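Local structure of response regulator (Xanthomonas campestris pv. campestris, 3QYY) at residues B[20-23]-B[24-28]; B[141-144]-B[145-149]. The protein is the GGDEF domain of a larger, probably membrane-bound protein; the domain probably acts as a diguanylate cyclase and binds the product cyclic di-GMP together with magnesium. All coordinates share one frame; numbering follows the deposited sequence.

How the contacts relate
Contacts 1 and 2 are both local contacts over the first turns of helices 22-38 and 141-157, with centres 14 Å apart and nearest atoms about 6 Å apart. Both are partly buried and mix core and surface: Gly24 and Cys25 are buried in contact 1, Leu144 and Ala148 in contact 2, while charged side chains line the outer faces. Their chemistry differs. Contact 1 holds an asparagine N-cap and an arginine turned to a ligand phosphate, with a long ion pair; contact 2 has a closer Glu143-Arg147 salt bridge and an aromatic ring. Arg22 and Tyr145 both border Trp89 in one cyclic di-GMP pocket.

Contact 1: B[20-23]-B[24-28]; sequences LNRR and GCEQA. With C2E (9,9'-[(2R,3R,3aS,5S,7aR,9R,10R,10aS,12S,14aR)-3,5,10,12-tetrahydroxy-5,12-dioxidooctahydro-2H,7H-difuro[3,2-d:3',2'-j][1,3,7,9,2,8]tetraoxadiphosphacyclododecine-2,9-diyl]bis(2-amino-1,9-dihydro-6H-purin-6-one)), chain C.
Residues 20-28 pass from an extended lead-in into the first turns of helix 22-38, where the backbone bond from Cys25 N to Asn21 O (2.9 Å) is followed by those from Glu26 N to Arg22 O and from Gln27 N to Arg23 O. Asn21 is the N-cap: its OD1 accepts from Gly24 N at 2.8 Å, with an N-H...O angle of 157° and the donor lying almost straight beyond the side-chain carbonyl. A chi1 of 54°, which sets CG between the backbone N and the carbonyl carbon, turns the amide back over the helix start. The other end of that amide is also held, as ND2 donates to Ala11 O.

Leu20 folds down beside the first turn. Its CB sits 4.0 Å from Gly24 CA, a closeness consistent with the lack of a side chain there, and its CD1 meets Ala28 CB at 3.7 Å.

Arg22 extends away from the helix, its chain straight from CG to NE. NH1 and NH2 both donate to the same phosphate oxygen, O2P of cyclic di-GMP, at 2.8 and 3.0 Å respectively. This fork lies in the guanidinium plane and fixes its rotation. Glu26 OE1 approaches Arg22 NE at 3.8 Å, a long salt bridge with carboxylate and guanidinium planes 82° apart; it may modestly offset the arginine's charge beside the phosphate. Trp89 NE1 and, from the second subunit, Asp66, Arg88, Asn57 and Lys54 also hydrogen-bond this ligand.

The backbone of Leu20 hydrogen-bonds to Ile86 and Arg88 of strand 85-90; from that strand Trp85 touches Leu20 and Ala28, and Trp89 touches Arg22 and Cys25, while Gln27 leans on Lys8 and Leu12 of helix 7-12.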
loop_
_atom_site.group_PDB
_atom_site.type_symbol
_atom_site.label_atom_id
_atom_site.label_comp_id
_atom_site.label_asym_id
_atom_site.label_seq_id
_atom_site.Cartn_x
_atom_site.Cartn_y
_atom_site.Cartn_z
ATOM N N LEU B 20 12.440 -13.186 -0.872
ATOM C CA LEU B 20 13.441 -12.167 -1.159
ATOM C C LEU B 20 12.855 -10.844 -0.657
ATOM O O LEU B 20 11.634 -10.728 -0.496
ATOM C CB LEU B 20 13.678 -12.067 -2.667
ATOM C CG LEU B 20 14.290 -13.282 -3.374
ATOM C CD1 LEU B 20 14.021 -13.199 -4.874
ATOM C CD2 LEU B 20 15.784 -13.337 -3.088
ATOM N N ASN B 21 13.712 -9.863 -0.384
ATOM C CA ASN B 21 13.224 -8.554 0.039
ATOM C C ASN B 21 13.133 -7.721 -1.240
ATOM O O ASN B 21 13.237 -8.269 -2.337
ATOM C CB ASN B 21 14.168 -7.896 1.056
ATOM C CG ASN B 21 15.599 -7.804 0.566
ATOM O OD1 ASN B 21 15.860 -7.751 -0.634
ATOM N ND2 ASN B 21 16.539 -7.756 1.503
ATOM N N ARG B 22 12.940 -6.411 -1.125
ATOM C CA ARG B 22 12.826 -5.599 -2.329
ATOM C C ARG B 22 14.099 -5.595 -3.175
ATOM O O ARG B 22 14.032 -5.666 -4.405
ATOM C CB ARG B 22 12.427 -4.159 -1.981
ATOM C CG ARG B 22 12.163 -3.306 -3.219
ATOM C CD ARG B 22 11.155 -2.211 -2.927
ATOM N NE ARG B 22 10.931 -1.335 -4.074
ATOM C CZ ARG B 22 10.000 -0.387 -4.106
ATOM N NH1 ARG B 22 9.213 -0.201 -3.055
ATOM N NH2 ARG B 22 9.856 0.375 -5.179
ATOM N N ARG B 23 15.258 -5.506 -2.527
ATOM C CA ARG B 23 16.521 -5.511 -3.264
ATOM C C ARG B 23 16.642 -6.839 -4.013
ATOM O O ARG B 23 17.123 -6.882 -5.150
ATOM C CB ARG B 23 17.700 -5.321 -2.296
ATOM C CG ARG B 23 17.650 -3.985 -1.566
ATOM C CD ARG B 23 18.658 -3.871 -0.426
ATOM N NE ARG B 23 20.021 -3.631 -0.889
ATOM C CZ ARG B 23 21.012 -3.220 -0.103
ATOM N NH1 ARG B 23 22.226 -3.029 -0.605
ATOM N NH2 ARG B 23 20.790 -2.990 1.183
ATOM N N GLY B 24 16.195 -7.913 -3.369
ATOM C CA GLY B 24 16.236 -9.230 -3.981
ATOM C C GLY B 24 15.287 -9.346 -5.163
ATOM O O GLY B 24 15.615 -9.988 -6.163
ATOM N N CYS B 25 14.105 -8.742 -5.044
ATOM C CA CYS B 25 13.113 -8.754 -6.121
ATOM C C CYS B 25 13.708 -8.092 -7.358
ATOM O O CYS B 25 13.588 -8.597 -8.476
ATOM C CB CYS B 25 11.858 -7.960 -5.726
ATOM S SG CYS B 25 10.742 -8.747 -4.560
ATOM N N GLU B 26 14.337 -6.941 -7.151
ATOM C CA GLU B 26 14.924 -6.208 -8.263
ATOM C C GLU B 26 16.050 -6.989 -8.931
ATOM O O GLU B 26 16.139 -7.027 -10.158
ATOM C CB GLU B 26 15.408 -4.838 -7.785
ATOM C CG GLU B 26 14.266 -3.937 -7.322
ATOM C CD GLU B 26 14.736 -2.587 -6.809
ATOM O OE1 GLU B 26 13.878 -1.765 -6.416
ATOM O OE2 GLU B 26 15.960 -2.347 -6.796
ATOM N N GLN B 27 16.895 -7.636 -8.134
ATOM C CA GLN B 27 17.994 -8.408 -8.705
ATOM C C GLN B 27 17.486 -9.688 -9.361
ATOM O O GLN B 27 18.032 -10.127 -10.370
ATOM C CB GLN B 27 19.028 -8.755 -7.632
ATOM C CG GLN B 27 20.378 -9.164 -8.208
ATOM C CD GLN B 27 21.436 -9.355 -7.142
ATOM O OE1 GLN B 27 21.586 -8.524 -6.248
ATOM N NE2 GLN B 27 22.186 -10.446 -7.239
ATOM N N ALA B 28 16.443 -10.284 -8.785
ATOM C CA ALA B 28 15.858 -11.508 -9.333
ATOM C C ALA B 28 15.208 -11.201 -10.677
ATOM O O ALA B 28 15.332 -11.973 -11.630
ATOM C CB ALA B 28 14.821 -12.086 -8.364
HETATM P P1 C2E C . 5.988 1.080 -4.623
HETATM O O2P C2E C . 7.318 1.554 -4.105
HETATM O O1P C2E C . 6.041 0.152 -5.804
HETATM O "O5'" C2E C . 5.172 0.317 -3.505
HETATM C "C5'" C2E C . 3.870 -0.224 -3.807
HETATM C "C4'" C2E C . 3.351 -0.857 -2.520
HETATM O "O4'" C2E C . 4.189 -1.844 -1.944
HETATM C "C3'" C2E C . 3.137 0.184 -1.424
HETATM O "O3'" C2E C . 1.882 0.847 -1.588
HETATM C "C2'" C2E C . 3.262 -0.658 -0.194
HETATM O "O2'" C2E C . 1.959 -1.164 0.141
HETATM C "C1'" C2E C . 4.217 -1.796 -0.519
HETATM N N9 C2E C . 5.591 -1.467 -0.058
HETATM C C8 C2E C . 6.664 -1.212 -0.838
HETATM N N7 C2E C . 7.766 -0.964 -0.100
HETATM C C5 C2E C . 7.414 -1.065 1.177
HETATM C C6 C2E C . 8.103 -0.934 2.487
HETATM O O6 C2E C . 9.329 -0.664 2.536
HETATM N N1 C2E C . 7.382 -1.121 3.622
HETATM C C2 C2E C . 6.055 -1.421 3.599
HETATM N N2 C2E C . 5.399 -1.594 4.762
HETATM N N3 C2E C . 5.354 -1.554 2.418
HETATM C C4 C2E C . 5.975 -1.390 1.207
HETATM P P11 C2E C . 1.903 2.384 -1.111
HETATM O O21 C2E C . 2.363 2.479 0.307
HETATM O O11 C2E C . 0.505 2.853 -1.311
HETATM O O5A C2E C . 2.869 3.216 -2.038
HETATM C C5A C2E C . 2.584 3.267 -3.437
HETATM C C4A C2E C . 3.631 4.073 -4.144
HETATM O O4A C2E C . 3.833 5.402 -3.592
HETATM C C3A C2E C . 5.015 3.425 -4.147
HETATM O O3A C2E C . 5.131 2.369 -5.121
HETATM C C2A C2E C . 5.882 4.612 -4.433
HETATM O O2A C2E C . 5.985 4.775 -5.857
HETATM C C1A C2E C . 5.198 5.800 -3.777
HETATM N N91 C2E C . 5.884 6.153 -2.513
HETATM C C81 C2E C . 5.653 5.678 -1.264
HETATM N N71 C2E C . 6.493 6.247 -0.366
HETATM C C51 C2E C . 7.280 7.102 -1.042
HETATM C C61 C2E C . 8.393 8.042 -0.726
HETATM O O61 C2E C . 8.818 8.183 0.434
HETATM N N11 C2E C . 8.946 8.757 -1.744
HETATM C C21 C2E C . 8.517 8.643 -3.040
HETATM N N21 C2E C . 9.114 9.385 -4.006
HETATM N N31 C2E C . 7.501 7.800 -3.390
HETATM C C41 C2E C . 6.865 7.025 -2.448
#

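Contact 2: B[141-144]-B[145-149]; sequences ATEL and YRRAD
Glu143 and Arg147, both partly exposed, form the one salt bridge across residues 141-149. Glu143 OE2 takes the bond from Arg147 NE at 3.1 Å, with an N-H...O angle of 140°, through the lone pair directed away from its partner oxygen. Glu143 OE2 lies out of the plane of the Arg147 guanidinium, and the carboxylate and guanidinium planes stand 88° apart, so this is a single bent bond and not a paired, coplanar bridge. Glu143 reaches it through a bend at chi2 (58°), which carries its carboxylate forward along the helix toward Arg147, while Arg147 extends fully from CG to NE.

The backbone bonds are regular i to i+4 links: Tyr145 N to Ala141 O at 2.8 Å, then Arg146 N to Thr142 O, Arg147 N to Glu143 O and Ala148 N to Leu144 O. At the helix start, Asp140 receives bonds from Thr142 OG1 and Glu143 N. Farther along, Tyr145 stacks its ring with Trp89 and touches cyclic di-GMP, and Lys54 of the second subunit makes a hydrogen bond with Tyr145 OH and a salt bridge with Asp149 OD2.

Two side-chain carbons come close to backbone carbonyl oxygens. Arg146 CG lies 3.0 Å from Thr142 O, which also accepts from Arg146 N, and the aliphatic chain runs alongside the preceding turn. Tyr145 brings CB to 3.4 Å from Ala141 O. Asp149 CB sits over one face, 4.1 Å above the plane of the Tyr145 ring and toward its rim.

Within the beta-alpha-beta unit of strand 128-134, helix 141-157 and strand 162-165, Leu144 and Ala148 press on Ala133 of strand 128-134 and on Leu45 and Val47, respectively, of strand 44-50, whereas Ala141 and Leu144 touch Val33, and Tyr145 touches Met29, of helix 22-38.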
loop_
_atom_site.group_PDB
_atom_site.type_symbol
_atom_site.label_atom_id
_atom_site.label_comp_id
_atom_site.label_asym_id
_atom_site.label_seq_id
_atom_site.Cartn_x
_atom_site.Cartn_y
_atom_site.Cartn_z
ATOM N N ALA B 141 13.303 -5.523 -17.834
ATOM C CA ALA B 141 12.712 -5.769 -16.520
ATOM C C ALA B 141 11.796 -4.665 -16.004
ATOM O O ALA B 141 10.723 -4.947 -15.463
ATOM C CB ALA B 141 13.816 -6.049 -15.500
ATOM N N THR B 142 12.206 -3.410 -16.156
ATOM C CA THR B 142 11.373 -2.312 -15.676
ATOM C C THR B 142 10.037 -2.297 -16.410
ATOM O O THR B 142 8.991 -2.061 -15.804
ATOM C CB THR B 142 12.076 -0.947 -15.846
ATOM O OG1 THR B 142 12.437 -0.757 -17.218
ATOM C CG2 THR B 142 13.325 -0.888 -14.983
ATOM N N GLU B 143 10.073 -2.569 -17.712
ATOM C CA GLU B 143 8.865 -2.598 -18.530
ATOM C C GLU B 143 8.005 -3.805 -18.165
ATOM O O GLU B 143 6.785 -3.696 -18.074
ATOM C CB GLU B 143 9.239 -2.651 -20.013
ATOM C CG GLU B 143 8.072 -2.823 -20.978
ATOM C CD GLU B 143 7.029 -1.725 -20.863
ATOM O OE1 GLU B 143 7.364 -0.625 -20.375
ATOM O OE2 GLU B 143 5.872 -1.959 -21.277
ATOM N N LEU B 144 8.645 -4.953 -17.959
ATOM C CA LEU B 144 7.923 -6.169 -17.589
ATOM C C LEU B 144 7.201 -5.922 -16.266
ATOM O O LEU B 144 6.038 -6.294 -16.099
ATOM C CB LEU B 144 8.893 -7.348 -17.440
ATOM C CG LEU B 144 8.264 -8.705 -17.106
ATOM C CD1 LEU B 144 7.370 -9.154 -18.256
ATOM C CD2 LEU B 144 9.360 -9.737 -16.858
ATOM N N TYR B 145 7.898 -5.284 -15.328
ATOM C CA TYR B 145 7.315 -4.976 -14.028
ATOM C C TYR B 145 6.106 -4.053 -14.187
ATOM O O TYR B 145 5.051 -4.281 -13.588
ATOM C CB TYR B 145 8.359 -4.325 -13.111
ATOM C CG TYR B 145 7.763 -3.751 -11.840
ATOM C CD1 TYR B 145 7.370 -2.413 -11.774
ATOM C CD2 TYR B 145 7.531 -4.561 -10.731
ATOM C CE1 TYR B 145 6.750 -1.897 -10.632
ATOM C CE2 TYR B 145 6.915 -4.058 -9.586
ATOM C CZ TYR B 145 6.524 -2.725 -9.546
ATOM O OH TYR B 145 5.877 -2.235 -8.434
ATOM N N ARG B 146 6.256 -3.017 -15.004
ATOM C CA ARG B 146 5.170 -2.071 -15.229
ATOM C C ARG B 146 3.932 -2.772 -15.770
ATOM O O ARG B 146 2.816 -2.460 -15.369
ATOM C CB ARG B 146 5.608 -0.970 -16.198
ATOM C CG ARG B 146 6.743 -0.112 -15.665
ATOM C CD ARG B 146 7.027 1.086 -16.559
ATOM N NE ARG B 146 8.116 1.894 -16.023
ATOM C CZ ARG B 146 8.548 3.029 -16.562
ATOM N NH1 ARG B 146 7.981 3.502 -17.663
ATOM N NH2 ARG B 146 9.551 3.690 -15.999
ATOM N N ARG B 147 4.128 -3.726 -16.677
ATOM C CA ARG B 147 3.003 -4.456 -17.250
ATOM C C ARG B 147 2.294 -5.320 -16.211
ATOM O O ARG B 147 1.066 -5.309 -16.114
ATOM C CB ARG B 147 3.474 -5.329 -18.418
ATOM C CG ARG B 147 3.900 -4.535 -19.644
ATOM C CD ARG B 147 4.341 -5.455 -20.770
ATOM N NE ARG B 147 4.706 -4.709 -21.971
ATOM C CZ ARG B 147 5.101 -5.271 -23.108
ATOM N NH1 ARG B 147 5.182 -6.592 -23.202
ATOM N NH2 ARG B 147 5.419 -4.514 -24.149
ATOM N N ALA B 148 3.070 -6.068 -15.436
ATOM C CA ALA B 148 2.507 -6.931 -14.402
ATOM C C ALA B 148 1.822 -6.101 -13.318
ATOM O O ALA B 148 0.746 -6.454 -12.839
ATOM C CB ALA B 148 3.608 -7.782 -13.782
ATOM N N ASP B 149 2.453 -4.996 -12.940
ATOM C CA ASP B 149 1.914 -4.114 -11.904
ATOM C C ASP B 149 0.573 -3.529 -12.338
ATOM O O ASP B 149 -0.384 -3.506 -11.564
ATOM C CB ASP B 149 2.921 -2.994 -11.603
ATOM C CG ASP B 149 2.616 -2.253 -10.303
ATOM O OD1 ASP B 149 2.286 -2.918 -9.300
ATOM O OD2 ASP B 149 2.727 -1.008 -10.277
#